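PDB 6R1J: uncharacterized protein from Aeromonas hydrophila J-1, which is the soluble form of AhlC, one component of the tripartite alpha-pore-forming toxin AHL, which probably assembles with its partner proteins to perforate target-cell membranes. Local coordinates for residues K82-Q96 and I225-D238. The protein carries 3 engineered substitutions. Numbering follows the deposited sequence.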
# COMPACT_ATOMS: atom_id res chain seq x y z
N LYS A 82 -23.67 47.05 26.99
CA LYS A 82 -24.71 45.99 26.96
C LYS A 82 -25.39 45.98 25.60
O LYS A 82 -25.45 44.89 25.02
CB LYS A 82 -25.66 46.10 28.16
CG LYS A 82 -25.01 45.92 29.53
CD LYS A 82 -24.08 44.71 29.66
CE LYS A 82 -23.26 44.71 30.94
NZ LYS A 82 -24.08 44.36 32.13
N ALA A 83 -25.86 47.11 25.07
CA ALA A 83 -26.48 47.20 23.73
C ALA A 83 -25.56 46.59 22.65
O ALA A 83 -26.09 45.96 21.70
CB ALA A 83 -26.79 48.62 23.38
N PHE A 84 -24.25 46.84 22.74
CA PHE A 84 -23.21 46.36 21.78
C PHE A 84 -23.09 44.83 21.93
O PHE A 84 -23.26 44.11 20.91
CB PHE A 84 -21.85 47.04 22.02
CG PHE A 84 -20.76 46.57 21.09
CD1 PHE A 84 -20.79 46.91 19.75
CD2 PHE A 84 -19.74 45.75 21.54
CE1 PHE A 84 -19.81 46.46 18.88
CE2 PHE A 84 -18.76 45.29 20.67
CZ PHE A 84 -18.79 45.66 19.35
N VAL A 85 -22.83 44.37 23.17
CA VAL A 85 -22.73 42.93 23.53
C VAL A 85 -23.97 42.23 23.00
O VAL A 85 -23.81 41.19 22.30
CB VAL A 85 -22.52 42.73 25.04
CG1 VAL A 85 -22.66 41.28 25.44
CG2 VAL A 85 -21.16 43.28 25.50
N ASP A 86 -25.16 42.81 23.23
CA ASP A 86 -26.44 42.24 22.75
C ASP A 86 -26.40 42.15 21.23
O ASP A 86 -26.79 41.10 20.70
CB ASP A 86 -27.67 43.07 23.11
CG ASP A 86 -28.14 42.98 24.55
OD1 ASP A 86 -27.58 42.16 25.30
OD2 ASP A 86 -29.09 43.74 24.91
N LEU A 87 -26.03 43.23 20.54
CA LEU A 87 -26.01 43.23 19.06
C LEU A 87 -25.03 42.14 18.53
O LEU A 87 -25.39 41.41 17.57
CB LEU A 87 -25.59 44.62 18.60
CG LEU A 87 -25.41 44.75 17.10
CD1 LEU A 87 -26.76 44.69 16.40
CD2 LEU A 87 -24.65 46.03 16.75
N VAL A 88 -23.84 42.03 19.12
CA VAL A 88 -22.80 41.05 18.68
C VAL A 88 -23.33 39.63 18.97
O VAL A 88 -23.27 38.80 18.04
CB VAL A 88 -21.43 41.30 19.35
CG1 VAL A 88 -20.43 40.19 19.05
CG2 VAL A 88 -20.84 42.65 18.95
N GLN A 89 -23.87 39.37 20.17
CA GLN A 89 -24.44 38.03 20.54
C GLN A 89 -25.51 37.63 19.51
O GLN A 89 -25.52 36.45 19.09
CB GLN A 89 -24.96 38.01 21.97
CG GLN A 89 -23.85 37.87 23.00
CD GLN A 89 -24.34 37.89 24.43
OE1 GLN A 89 -25.50 38.21 24.72
NE2 GLN A 89 -23.44 37.59 25.36
N GLN A 90 -26.32 38.58 19.03
CA GLN A 90 -27.40 38.36 18.04
C GLN A 90 -26.81 38.06 16.66
O GLN A 90 -27.46 37.35 15.85
CB GLN A 90 -28.29 39.59 17.94
CG GLN A 90 -29.11 39.84 19.20
CD GLN A 90 -29.84 41.16 19.16
OE1 GLN A 90 -29.92 41.82 18.12
NE2 GLN A 90 -30.38 41.56 20.31
N GLU A 91 -25.65 38.62 16.38
CA GLU A 91 -25.00 38.44 15.07
C GLU A 91 -24.16 37.15 15.07
O GLU A 91 -23.95 36.62 13.99
CB GLU A 91 -24.26 39.71 14.67
CG GLU A 91 -25.21 40.77 14.17
CD GLU A 91 -24.56 42.12 13.89
OE1 GLU A 91 -23.32 42.22 13.97
OE2 GLU A 91 -25.32 43.08 13.61
N ILE A 92 -23.64 36.72 16.21
CA ILE A 92 -22.87 35.44 16.29
C ILE A 92 -23.85 34.26 16.09
O ILE A 92 -23.53 33.37 15.32
CB ILE A 92 -22.15 35.37 17.65
CG1 ILE A 92 -20.91 36.26 17.65
CG2 ILE A 92 -21.80 33.95 18.07
CD1 ILE A 92 -20.40 36.55 19.02
N ALA A 93 -25.02 34.30 16.73
CA ALA A 93 -26.00 33.18 16.80
C ALA A 93 -26.15 32.51 15.44
O ALA A 93 -25.92 31.31 15.36
CB ALA A 93 -27.35 33.62 17.32
N PRO A 94 -26.57 33.21 14.37
CA PRO A 94 -26.73 32.57 13.06
C PRO A 94 -25.45 32.01 12.43
O PRO A 94 -25.55 31.07 11.67
CB PRO A 94 -27.26 33.69 12.15
CG PRO A 94 -26.89 34.98 12.88
CD PRO A 94 -26.93 34.63 14.35
N ILE A 95 -24.27 32.56 12.74
CA ILE A 95 -23.01 32.08 12.10
C ILE A 95 -22.59 30.82 12.85
O ILE A 95 -22.13 29.89 12.18
CB ILE A 95 -21.88 33.15 12.06
CG1 ILE A 95 -22.35 34.44 11.38
CG2 ILE A 95 -20.66 32.61 11.33
CD1 ILE A 95 -22.63 34.31 9.91
N GLN A 96 -22.73 30.85 14.18
CA GLN A 96 -22.38 29.71 15.05
C GLN A 96 -23.29 28.53 14.65
O GLN A 96 -22.77 27.39 14.59
CB GLN A 96 -22.52 30.05 16.52
CG GLN A 96 -21.88 29.03 17.44
CD GLN A 96 -21.66 29.55 18.83
OE1 GLN A 96 -22.22 30.57 19.22
NE2 GLN A 96 -20.83 28.86 19.59
N ILE A 225 -15.33 30.48 17.03
CA ILE A 225 -16.59 31.24 17.23
C ILE A 225 -16.99 31.06 18.69
O ILE A 225 -17.40 32.07 19.29
CB ILE A 225 -17.72 30.84 16.28
CG1 ILE A 225 -17.43 31.24 14.85
CG2 ILE A 225 -19.04 31.46 16.72
CD1 ILE A 225 -18.36 30.61 13.85
N SER A 226 -16.80 29.87 19.27
CA SER A 226 -17.19 29.63 20.68
C SER A 226 -16.28 30.43 21.62
O SER A 226 -16.74 30.99 22.63
CB SER A 226 -17.23 28.13 21.02
OG SER A 226 -17.62 27.99 22.36
N LEU A 227 -14.98 30.45 21.38
CA LEU A 227 -14.06 31.25 22.23
C LEU A 227 -14.44 32.74 22.10
O LEU A 227 -14.46 33.44 23.12
CB LEU A 227 -12.62 30.99 21.79
CG LEU A 227 -12.07 29.57 21.97
CD1 LEU A 227 -10.66 29.49 21.35
CD2 LEU A 227 -12.04 29.18 23.43
N LEU A 228 -14.79 33.19 20.89
CA LEU A 228 -15.20 34.59 20.62
C LEU A 228 -16.43 34.92 21.47
O LEU A 228 -16.41 35.97 22.15
CB LEU A 228 -15.49 34.75 19.13
CG LEU A 228 -16.12 36.08 18.71
CD1 LEU A 228 -15.21 37.25 19.05
CD2 LEU A 228 -16.41 36.08 17.23
N GLY A 229 -17.44 34.03 21.47
CA GLY A 229 -18.65 34.13 22.29
C GLY A 229 -18.33 34.33 23.76
O GLY A 229 -19.00 35.17 24.41
N GLY A 230 -17.36 33.59 24.28
CA GLY A 230 -16.96 33.63 25.69
C GLY A 230 -16.32 34.96 26.05
O GLY A 230 -16.60 35.53 27.14
N ASP A 231 -15.45 35.48 25.18
CA ASP A 231 -14.85 36.82 25.37
C ASP A 231 -15.97 37.86 25.43
O ASP A 231 -16.00 38.65 26.38
CB ASP A 231 -13.83 37.10 24.26
CG ASP A 231 -12.55 36.30 24.42
OD1 ASP A 231 -12.21 36.01 25.57
OD2 ASP A 231 -11.87 36.06 23.39
N ILE A 232 -16.89 37.86 24.47
CA ILE A 232 -17.94 38.89 24.33
C ILE A 232 -18.87 38.87 25.54
O ILE A 232 -19.25 39.97 26.00
CB ILE A 232 -18.69 38.72 22.99
CG1 ILE A 232 -17.80 39.08 21.80
CG2 ILE A 232 -19.97 39.53 22.97
CD1 ILE A 232 -17.39 40.54 21.77
N ALA A 233 -19.18 37.68 26.07
CA ALA A 233 -20.08 37.54 27.24
C ALA A 233 -19.35 38.03 28.50
O ALA A 233 -20.03 38.44 29.42
CB ALA A 233 -20.58 36.12 27.36
N ASN A 234 -18.02 38.01 28.54
CA ASN A 234 -17.24 38.52 29.70
C ASN A 234 -17.24 40.05 29.75
O ASN A 234 -16.68 40.60 30.71
CB ASN A 234 -15.85 37.91 29.74
CG ASN A 234 -15.93 36.49 30.25
OD1 ASN A 234 -16.74 36.20 31.13
ND2 ASN A 234 -15.12 35.60 29.70
N VAL A 235 -17.84 40.72 28.77
CA VAL A 235 -18.11 42.18 28.79
C VAL A 235 -19.49 42.39 29.43
O VAL A 235 -19.66 43.37 30.19
CB VAL A 235 -18.03 42.75 27.36
CG1 VAL A 235 -18.27 44.26 27.32
CG2 VAL A 235 -16.70 42.39 26.70
N ALA A 236 -20.44 41.50 29.13
CA ALA A 236 -21.86 41.49 29.59
C ALA A 236 -21.96 41.21 31.10
O ALA A 236 -22.98 41.59 31.71
CB ALA A 236 -22.64 40.44 28.82
N ARG A 237 -20.96 40.53 31.67
CA ARG A 237 -20.88 40.14 33.10
C ARG A 237 -20.74 41.40 33.97
O ARG A 237 -21.15 41.33 35.15
CB ARG A 237 -19.72 39.16 33.26
CG ARG A 237 -19.60 38.54 34.64
CD ARG A 237 -18.36 37.68 34.65
NE ARG A 237 -17.15 38.48 34.50
CZ ARG A 237 -15.92 37.99 34.38
NH1 ARG A 237 -15.72 36.69 34.39
NH2 ARG A 237 -14.89 38.82 34.26
N ASP A 238 -20.17 42.49 33.42
CA ASP A 238 -20.02 43.81 34.08
C ASP A 238 -21.41 44.43 34.29
O ASP A 238 -21.75 44.73 35.46
CB ASP A 238 -19.14 44.77 33.26
CG ASP A 238 -17.66 44.41 33.20
OD1 ASP A 238 -17.24 43.52 33.98
OD2 ASP A 238 -16.92 45.03 32.38
O HOH W 1 -21.55 35.88 23.83
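Val85, Val88, Ile92 and Ile95 of helix 78-157 meet Ile225, Leu228, Ile232 and Val235 of helix 163-236 along an antiparallel helix pair in the elongated helical bundle of this alpha-pore-forming toxin component. The local axes approach to 9.3 Å and run at 155° to each other. Helix 28-70 adds Phe58 against Ile92 and Val55 against Ile95, while Phe250 of helix 244-264 packs on Val235; these neighbours help bury the aliphatic strip, whereas its polar flanks stay at least partly exposed.

Branched aliphatic residues suit this seam because each offers two arms. Val85 divides its methyls: CG2 meets Val235 CG1 at 3.6 Å, and CG1, placed anti to the backbone N (chi1 170°), turns to CB of Ala236, a poorly ordered residue whose exact spacing is uncertain. Ile232 crosses Val88 at about a right angle, its CG1 lying 4.0 Å from Val88 CG1. Toward the other end, Ile225 uses CG2 against Ile92 CG2 and sends CD1 to Ile95 CG2, also at 4.0 Å.

Long polar chains border this apolar strip. Gln96 runs antiparallel to the Ile225 side chain, laying its CB, CG and CD along CG2 of that isoleucine and bringing NE2 into van der Waals contact with CA and CB of Ser226. Gln89, extended beyond CG, sets NE2 over Ala233 CB and gives a hydrogen to a water, which in turn donates to Gly229 O over 2.7 Å, linking the helices through solvent.

A long, flexible lysine can reach across the groove to a backbone carbonyl. Although the disorder of Ala236 makes this end less certain, the Lys82 chain, bent at chi2 and chi4, brings NZ within 3.0 Å of Ala236 O, donating from above the carbonyl plane, 42° out of it.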